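Local coordinates for protein agrin (Gallus gallus, PDB 1PZ7) that probably organises acetylcholine receptors at the nerve-muscle synapse from the basal lamina, through a laminin G domain whose calcium binding modulates its function, at residues 75-79 against 90-94; 67-73 against 157-161. All blocks are in the same frame, centred on the assembly; numbering follows the deposited sequence.

Both contacts reach the same beta sheet of the laminin G domain, contact 2 through strand 63-68 alone. Contact 1 joins strands 77-83 and 86-92 and ends at the calcium site. Contact 2 ties the end of strand 63-68 and the turn after it to the loop segment 157-161. Strands 63-68 and 77-83 are neighbours, and the Trp67 and Tyr77 rings stack between the contacts. Both contacts are partly buried. Contact 1 is regular ladder chemistry, with four backbone hydrogen bonds and a metal at the open end. Contact 2 relies on packing of Val160 and of the Arg157 chain. Its interior is the Trp67-Val160 side, while Glu73 and Ser159 lie at the surface.

Contact 1 (75-79 against 90-94); sequences SDYIA and MYDLG. With CA (calcium ion), chain C.
The calcium site lies at the open end of a beta hairpin, where the Asp76 carboxylate and the backbone O of Leu93 converge on one ion. Asp76 OD1 binds the calcium ion at 2.3 Å. The backbone O of Leu93 binds the same ion, also at 2.3 Å. These two oxygens come within 3.3 Å of each other (Asp76 OD1 to Leu93 O), a closeness that the shared metal explains. Asp76 OD2 accepts from a water that lies 2.8 Å from the calcium ion, a longer bond than those of Asp76 OD1 and Leu93 O, so OD2 reaches the metal only through solvent. A second water, Gln143 O and Asp145 OD2 complete the site.

Behind the metal, the antiparallel strands 77-79 and 90-92 form a ladder. Tyr77 and Asp92 are a hydrogen-bonded pair, as are Ala79 and Met90; Ile78 and Tyr91 between them are a non-hydrogen-bonded pair. With chi1 at 58°, Tyr77 CG lies between its backbone N and carbonyl carbon, and the ring leans over the partner strand. One ring face covers Asp92 N. Asp92 CB touches Tyr77 CE2 at 3.5 Å, and Met90 CG meets the ring edge, 4.0 Å from Tyr77 CE1. A water joins Tyr77 OH to Asp92 OD1. The other carboxylate oxygen, Asp92 OD2, accepts from Gly94 N at 2.9 Å in an Asx turn, which shapes the chain leading through Leu93. On the other face of the sheet, Ile78 and Tyr91 lie side by side, 3.8 Å apart at their CB atoms. Tyr91 OH is hydrogen-bonded to Arg121 O, and Leu144 packs on Asp76, Ile78 and Leu93.

Contact 2 (67-73 against 157-161); sequences WSGKGLE and RLSVA
The guanidinium of Arg157 lies with one face over the backbone O of Lys70, and Leu72 CG meets its edge in plane. Arg157 NH2 comes to 2.8 Å from Lys70 O, but the angle is poor. The oxygen sits over the plane of the group and not in line with an N-H, so it does not count as a hydrogen bond, though the positive charge is probably attracted to the carbonyl oxygen. Leu72 CD2 touches the same NH2 obliquely. The Trp67 indole has Val160 O near it, 3.6 Å from CH2, also at an oblique angle.

The Arg157 chain is extended from CG to NE and runs across Gly71. Its CD lies 3.1 Å from Gly71 O. Gly71 has no side chain and takes a positive phi (83°); the missing side chain lets the Arg157 methylenes pass close to its backbone.

Val160 fills the middle of the contact. It is the centre of an inverse gamma turn, in which Ala161 N donates to Ser159 O at 2.8 Å, and the turn presents the valine to segment 67-73. Its two methyls divide the work. CG2 sits against the backbone of Gly71 and Leu72, 3.3 Å from Gly71 O. Val160 CG1, anti to the valine's own backbone N (Val160 chi1 -172°), reaches Trp67 CZ2 at 4.0 Å. The valine and indole side chains cross at about a right angle. At the surface, Glu73 CG packs against Val160 CG2, with Ser159 close by.

Segment 157-161 belongs to the loop that leads from strand 149-152 to strand 175-181, and so from one sheet of the domain to the other. Met155 and Leu164 of this loop also touch Trp67. Strand 63-68 lies between strands 149-152 and 77-83: Trp67 is hydrogen-bonded through its backbone to Trp151, Ser68 to Ile78, and the Trp67 ring stacks with Tyr77.

Contact 1 (75-79 against 90-94)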
ATOM      1  N   SER A  75     -13.364   9.031   2.844  1.00  7.35           N
ATOM      2  CA  SER A  75     -13.154   7.752   2.177  1.00  7.57           C
ATOM      3  C   SER A  75     -12.599   6.605   3.002  1.00  7.56           C
ATOM      4  O   SER A  75     -11.790   6.798   3.910  1.00  7.59           O
ATOM      5  CB  SER A  75     -12.220   7.956   0.982  1.00  7.71           C
ATOM      6  OG  SER A  75     -12.776   8.854   0.044  1.00  7.79           O
ATOM      7  N   ASP A  76     -13.047   5.402   2.655  1.00  7.77           N
ATOM      8  CA  ASP A  76     -12.471   4.178   3.178  1.00  7.90           C
ATOM      9  C   ASP A  76     -11.056   4.108   2.640  1.00  8.07           C
ATOM     10  O   ASP A  76     -10.732   4.746   1.640  1.00  8.25           O
ATOM     11  CB  ASP A  76     -13.209   2.948   2.654  1.00  7.66           C
ATOM     12  CG  ASP A  76     -14.591   2.791   3.230  1.00  8.48           C
ATOM     13  OD1 ASP A  76     -15.291   1.853   2.786  1.00  7.56           O
ATOM     14  OD2 ASP A  76     -15.059   3.528   4.121  1.00  8.66           O
ATOM     15  N   TYR A  77     -10.217   3.305   3.271  1.00  7.98           N
ATOM     16  CA  TYR A  77      -8.863   3.127   2.785  1.00  8.14           C
ATOM     17  C   TYR A  77      -8.240   1.885   3.371  1.00  8.28           C
ATOM     18  O   TYR A  77      -8.677   1.388   4.400  1.00  8.61           O
ATOM     19  CB  TYR A  77      -7.990   4.331   3.162  1.00  8.27           C
ATOM     20  CG  TYR A  77      -7.931   4.571   4.651  1.00  8.83           C
ATOM     21  CD1 TYR A  77      -6.940   3.981   5.431  1.00  9.37           C
ATOM     22  CD2 TYR A  77      -8.879   5.354   5.281  1.00  9.51           C
ATOM     23  CE1 TYR A  77      -6.895   4.181   6.796  1.00  9.94           C
ATOM     24  CE2 TYR A  77      -8.842   5.561   6.640  1.00 10.47           C
ATOM     25  CZ  TYR A  77      -7.852   4.970   7.391  1.00  9.99           C
ATOM     26  OH  TYR A  77      -7.833   5.184   8.752  1.00 11.45           O
ATOM     27  N   ILE A  78      -7.231   1.383   2.678  1.00  8.30           N
ATOM     28  CA  ILE A  78      -6.355   0.353   3.205  1.00  8.53           C
ATOM     29  C   ILE A  78      -4.972   0.812   2.770  1.00  8.74           C
ATOM     30  O   ILE A  78      -4.767   1.210   1.617  1.00  8.71           O
ATOM     31  CB  ILE A  78      -6.720  -1.073   2.722  1.00  8.51           C
ATOM     32  CG1 ILE A  78      -5.803  -2.109   3.374  1.00  8.74           C
ATOM     33  CG2 ILE A  78      -6.650  -1.194   1.213  1.00  8.68           C
ATOM     34  CD1 ILE A  78      -6.356  -3.513   3.299  1.00  9.61           C
ATOM     35  N   ALA A  79      -4.031   0.820   3.705  1.00  8.89           N
ATOM     36  CA  ALA A  79      -2.709   1.338   3.416  1.00  9.15           C
ATOM     37  C   ALA A  79      -1.619   0.549   4.109  1.00  9.26           C
ATOM     38  O   ALA A  79      -1.849  -0.054   5.160  1.00  9.28           O
ATOM     39  CB  ALA A  79      -2.627   2.792   3.837  1.00  9.55           C
ATOM     40  N   MET A  90      -3.169  -0.652   7.795  1.00  9.53           N
ATOM     41  CA  MET A  90      -4.254   0.044   8.444  1.00  9.47           C
ATOM     42  C   MET A  90      -5.399   0.140   7.459  1.00  8.99           C
ATOM     43  O   MET A  90      -5.180   0.400   6.285  1.00  8.95           O
ATOM     44  CB  MET A  90      -3.775   1.438   8.843  1.00 10.21           C
ATOM     45  CG  MET A  90      -4.766   2.282   9.562  1.00 11.79           C
ATOM     46  SD  MET A  90      -3.917   3.733  10.233  1.00 16.86           S
ATOM     47  CE  MET A  90      -5.003   4.120  11.546  1.00 15.77           C
ATOM     48  N   TYR A  91      -6.614  -0.116   7.923  1.00  8.28           N
ATOM     49  CA  TYR A  91      -7.784   0.090   7.087  1.00  8.36           C
ATOM     50  C   TYR A  91      -8.981   0.515   7.912  1.00  8.15           C
ATOM     51  O   TYR A  91      -9.114   0.158   9.083  1.00  8.26           O
ATOM     52  CB  TYR A  91      -8.117  -1.127   6.210  1.00  8.31           C
ATOM     53  CG  TYR A  91      -8.234  -2.463   6.913  1.00  8.77           C
ATOM     54  CD1 TYR A  91      -9.455  -2.919   7.411  1.00  8.05           C
ATOM     55  CD2 TYR A  91      -7.128  -3.288   7.044  1.00  9.84           C
ATOM     56  CE1 TYR A  91      -9.559  -4.158   8.034  1.00  8.91           C
ATOM     57  CE2 TYR A  91      -7.218  -4.517   7.668  1.00 10.14           C
ATOM     58  CZ  TYR A  91      -8.431  -4.950   8.160  1.00 10.02           C
ATOM     59  OH  TYR A  91      -8.483  -6.184   8.773  1.00 10.42           O
ATOM     60  N   ASP A  92      -9.820   1.326   7.288  1.00  7.91           N
ATOM     61  CA  ASP A  92     -11.071   1.790   7.861  1.00  7.60           C
ATOM     62  C   ASP A  92     -12.088   1.556   6.762  1.00  7.72           C
ATOM     63  O   ASP A  92     -11.940   2.080   5.660  1.00  7.54           O
ATOM     64  CB  ASP A  92     -10.999   3.272   8.237  1.00  7.56           C
ATOM     65  CG  ASP A  92     -12.217   3.744   9.018  1.00  7.10           C
ATOM     66  OD1 ASP A  92     -12.146   4.820   9.658  1.00  7.13           O
ATOM     67  OD2 ASP A  92     -13.281   3.102   9.039  1.00  8.10           O
ATOM     68  N   LEU A  93     -13.081   0.728   7.055  1.00  8.00           N
ATOM     69  CA  LEU A  93     -14.112   0.345   6.097  1.00  8.29           C
ATOM     70  C   LEU A  93     -15.421   1.076   6.378  1.00  8.55           C
ATOM     71  O   LEU A  93     -16.422   0.845   5.697  1.00  8.91           O
ATOM     72  CB  LEU A  93     -14.360  -1.164   6.191  1.00  8.49           C
ATOM     73  CG  LEU A  93     -13.131  -2.072   6.109  1.00  8.80           C
ATOM     74  CD1 LEU A  93     -13.537  -3.532   6.253  1.00  8.50           C
ATOM     75  CD2 LEU A  93     -12.394  -1.869   4.798  1.00  9.16           C
ATOM     76  N   GLY A  94     -15.408   1.954   7.375  1.00  8.93           N
ATOM     77  CA  GLY A  94     -16.595   2.688   7.772  1.00  8.96           C
ATOM     78  C   GLY A  94     -17.047   2.423   9.202  1.00  9.02           C
ATOM     79  O   GLY A  94     -18.089   2.935   9.618  1.00  9.77           O
TER
HETATM   80 CA    CA C 701     -17.082   0.550   3.500  1.00 19.31          CA
HETATM   81  O   HOH W   1     -17.774   3.160   4.210  1.00 22.62           O
HETATM   82  O   HOH W   2     -10.085   6.572   9.614  1.00 13.49           O
HETATM   83  O   HOH W   3     -19.239  -0.400   3.932  1.00 14.97           O

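Contact 2 (67-73 against 157-161)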
ATOM      1  N   TRP A  67      -1.284   3.253  -0.695  1.00  8.69           N
ATOM      2  CA  TRP A  67      -2.582   3.723  -0.227  1.00  8.79           C
ATOM      3  C   TRP A  67      -3.611   3.350  -1.280  1.00  8.76           C
ATOM      4  O   TRP A  67      -3.501   3.758  -2.428  1.00  8.65           O
ATOM      5  CB  TRP A  67      -2.594   5.236  -0.005  1.00  9.04           C
ATOM      6  CG  TRP A  67      -3.890   5.756   0.587  1.00  8.42           C
ATOM      7  CD1 TRP A  67      -5.093   5.919  -0.050  1.00  8.79           C
ATOM      8  CD2 TRP A  67      -4.102   6.175   1.938  1.00  8.65           C
ATOM      9  NE1 TRP A  67      -6.031   6.413   0.825  1.00  9.35           N
ATOM     10  CE2 TRP A  67      -5.447   6.581   2.052  1.00  9.30           C
ATOM     11  CE3 TRP A  67      -3.286   6.250   3.070  1.00  9.53           C
ATOM     12  CZ2 TRP A  67      -5.987   7.048   3.247  1.00  9.29           C
ATOM     13  CZ3 TRP A  67      -3.825   6.718   4.253  1.00  9.29           C
ATOM     14  CH2 TRP A  67      -5.161   7.114   4.330  1.00  9.91           C
ATOM     15  N   SER A  68      -4.593   2.552  -0.886  1.00  8.83           N
ATOM     16  CA  SER A  68      -5.669   2.155  -1.781  1.00  8.89           C
ATOM     17  C   SER A  68      -6.960   2.767  -1.258  1.00  8.69           C
ATOM     18  O   SER A  68      -7.374   2.493  -0.132  1.00  8.85           O
ATOM     19  CB  SER A  68      -5.778   0.634  -1.847  1.00  9.13           C
ATOM     20  OG  SER A  68      -6.888   0.237  -2.634  1.00  9.76           O
ATOM     21  N   GLY A  69      -7.585   3.613  -2.065  1.00  8.91           N
ATOM     22  CA  GLY A  69      -8.826   4.260  -1.688  1.00  9.39           C
ATOM     23  C   GLY A  69      -9.009   5.530  -2.487  1.00  9.87           C
ATOM     24  O   GLY A  69      -8.071   5.985  -3.142  1.00 10.20           O
ATOM     25  N   LYS A  70     -10.207   6.105  -2.426  1.00  9.95           N
ATOM     26  CA  LYS A  70     -10.529   7.313  -3.189  1.00 10.34           C
ATOM     27  C   LYS A  70      -9.710   8.538  -2.768  1.00 10.03           C
ATOM     28  O   LYS A  70      -9.511   9.451  -3.559  1.00 10.73           O
ATOM     29  CB  LYS A  70     -12.026   7.617  -3.087  1.00 10.61           C
ATOM     30  CG  LYS A  70     -12.507   8.708  -4.022  1.00 12.55           C
ATOM     31  CD  LYS A  70     -14.007   8.609  -4.239  1.00 14.34           C
ATOM     32  CE  LYS A  70     -14.521   9.680  -5.179  1.00 15.20           C
ATOM     33  NZ  LYS A  70     -15.976   9.515  -5.455  1.00 16.88           N
ATOM     34  N   GLY A  71      -9.245   8.565  -1.522  1.00  9.63           N
ATOM     35  CA  GLY A  71      -8.397   9.655  -1.066  1.00  9.55           C
ATOM     36  C   GLY A  71      -9.118  10.912  -0.612  1.00  9.63           C
ATOM     37  O   GLY A  71      -8.512  11.979  -0.507  1.00 10.39           O
ATOM     38  N   LEU A  72     -10.413  10.806  -0.350  1.00  9.33           N
ATOM     39  CA  LEU A  72     -11.152  11.935   0.190  1.00  9.15           C
ATOM     40  C   LEU A  72     -11.214  11.780   1.705  1.00  9.05           C
ATOM     41  O   LEU A  72     -11.014  10.689   2.223  1.00  8.93           O
ATOM     42  CB  LEU A  72     -12.552  12.009  -0.415  1.00  9.03           C
ATOM     43  CG  LEU A  72     -12.566  12.216  -1.929  1.00  9.84           C
ATOM     44  CD1 LEU A  72     -13.984  12.130  -2.460  1.00 10.04           C
ATOM     45  CD2 LEU A  72     -11.938  13.555  -2.287  1.00 10.78           C
ATOM     46  N   GLU A  73     -11.479  12.870   2.415  1.00  8.98           N
ATOM     47  CA  GLU A  73     -11.521  12.814   3.879  1.00  9.33           C
ATOM     48  C   GLU A  73     -12.494  11.766   4.415  1.00  8.73           C
ATOM     49  O   GLU A  73     -12.214  11.107   5.417  1.00  8.56           O
ATOM     50  CB  GLU A  73     -11.851  14.185   4.464  1.00  9.85           C
ATOM     51  CG  GLU A  73     -10.660  15.127   4.451  1.00 12.21           C
ATOM     52  CD  GLU A  73     -10.956  16.471   5.078  1.00 14.66           C
ATOM     53  OE1 GLU A  73     -11.762  16.535   6.035  1.00 17.74           O
ATOM     54  OE2 GLU A  73     -10.374  17.470   4.614  1.00 16.10           O
ATOM     55  N   ARG A 157      -3.261  13.384  -2.167  1.00 16.46           N
ATOM     56  CA  ARG A 157      -4.039  14.074  -1.144  1.00 16.96           C
ATOM     57  C   ARG A 157      -3.579  13.669   0.255  1.00 17.30           C
ATOM     58  O   ARG A 157      -4.033  12.666   0.801  1.00 17.30           O
ATOM     59  CB  ARG A 157      -5.518  13.742  -1.342  1.00 17.13           C
ATOM     60  CG  ARG A 157      -5.964  13.831  -2.808  1.00 18.04           C
ATOM     61  CD  ARG A 157      -7.336  13.241  -3.078  1.00 18.64           C
ATOM     62  NE  ARG A 157      -7.548  12.923  -4.488  1.00 20.15           N
ATOM     63  CZ  ARG A 157      -8.685  12.440  -4.979  1.00 21.34           C
ATOM     64  NH1 ARG A 157      -8.793  12.179  -6.274  1.00 22.10           N
ATOM     65  NH2 ARG A 157      -9.718  12.216  -4.176  1.00 21.23           N
ATOM     66  N   LEU A 158      -2.691  14.475   0.831  1.00 17.85           N
ATOM     67  CA  LEU A 158      -2.102  14.194   2.139  1.00 18.21           C
ATOM     68  C   LEU A 158      -2.974  14.602   3.323  1.00 18.48           C
ATOM     69  O   LEU A 158      -2.831  14.040   4.410  1.00 18.71           O
ATOM     70  CB  LEU A 158      -0.751  14.899   2.255  1.00 18.33           C
ATOM     71  CG  LEU A 158       0.294  14.494   1.215  1.00 18.71           C
ATOM     72  CD1 LEU A 158       1.495  15.418   1.302  1.00 19.29           C
ATOM     73  CD2 LEU A 158       0.708  13.041   1.396  1.00 18.68           C
ATOM     74  N   SER A 159      -3.872  15.560   3.120  1.00 18.75           N
ATOM     75  CA  SER A 159      -4.744  16.030   4.194  1.00 18.88           C
ATOM     76  C   SER A 159      -5.419  14.844   4.860  1.00 18.80           C
ATOM     77  O   SER A 159      -5.691  14.863   6.062  1.00 18.76           O
ATOM     78  CB  SER A 159      -5.808  16.985   3.663  1.00 18.93           C
ATOM     79  OG  SER A 159      -6.874  16.277   3.056  1.00 19.70           O
ATOM     80  N   VAL A 160      -5.691  13.819   4.059  1.00 18.76           N
ATOM     81  CA  VAL A 160      -6.265  12.584   4.556  1.00 18.86           C
ATOM     82  C   VAL A 160      -5.126  11.764   5.154  1.00 18.95           C
ATOM     83  O   VAL A 160      -4.846  10.642   4.730  1.00 19.71           O
ATOM     84  CB  VAL A 160      -6.938  11.781   3.440  1.00 18.80           C
ATOM     85  CG1 VAL A 160      -7.693  10.617   4.026  1.00 18.87           C
ATOM     86  CG2 VAL A 160      -7.879  12.663   2.638  1.00 18.83           C
ATOM     87  N   ALA A 161      -4.463  12.370   6.129  1.00 18.84           N
ATOM     88  CA  ALA A 161      -3.352  11.764   6.847  1.00 18.49           C
ATOM     89  C   ALA A 161      -3.085  12.591   8.101  1.00 18.22           C
ATOM     90  O   ALA A 161      -2.205  12.270   8.897  1.00 18.60           O
ATOM     91  CB  ALA A 161      -2.109  11.703   5.975  1.00 18.69           C
TER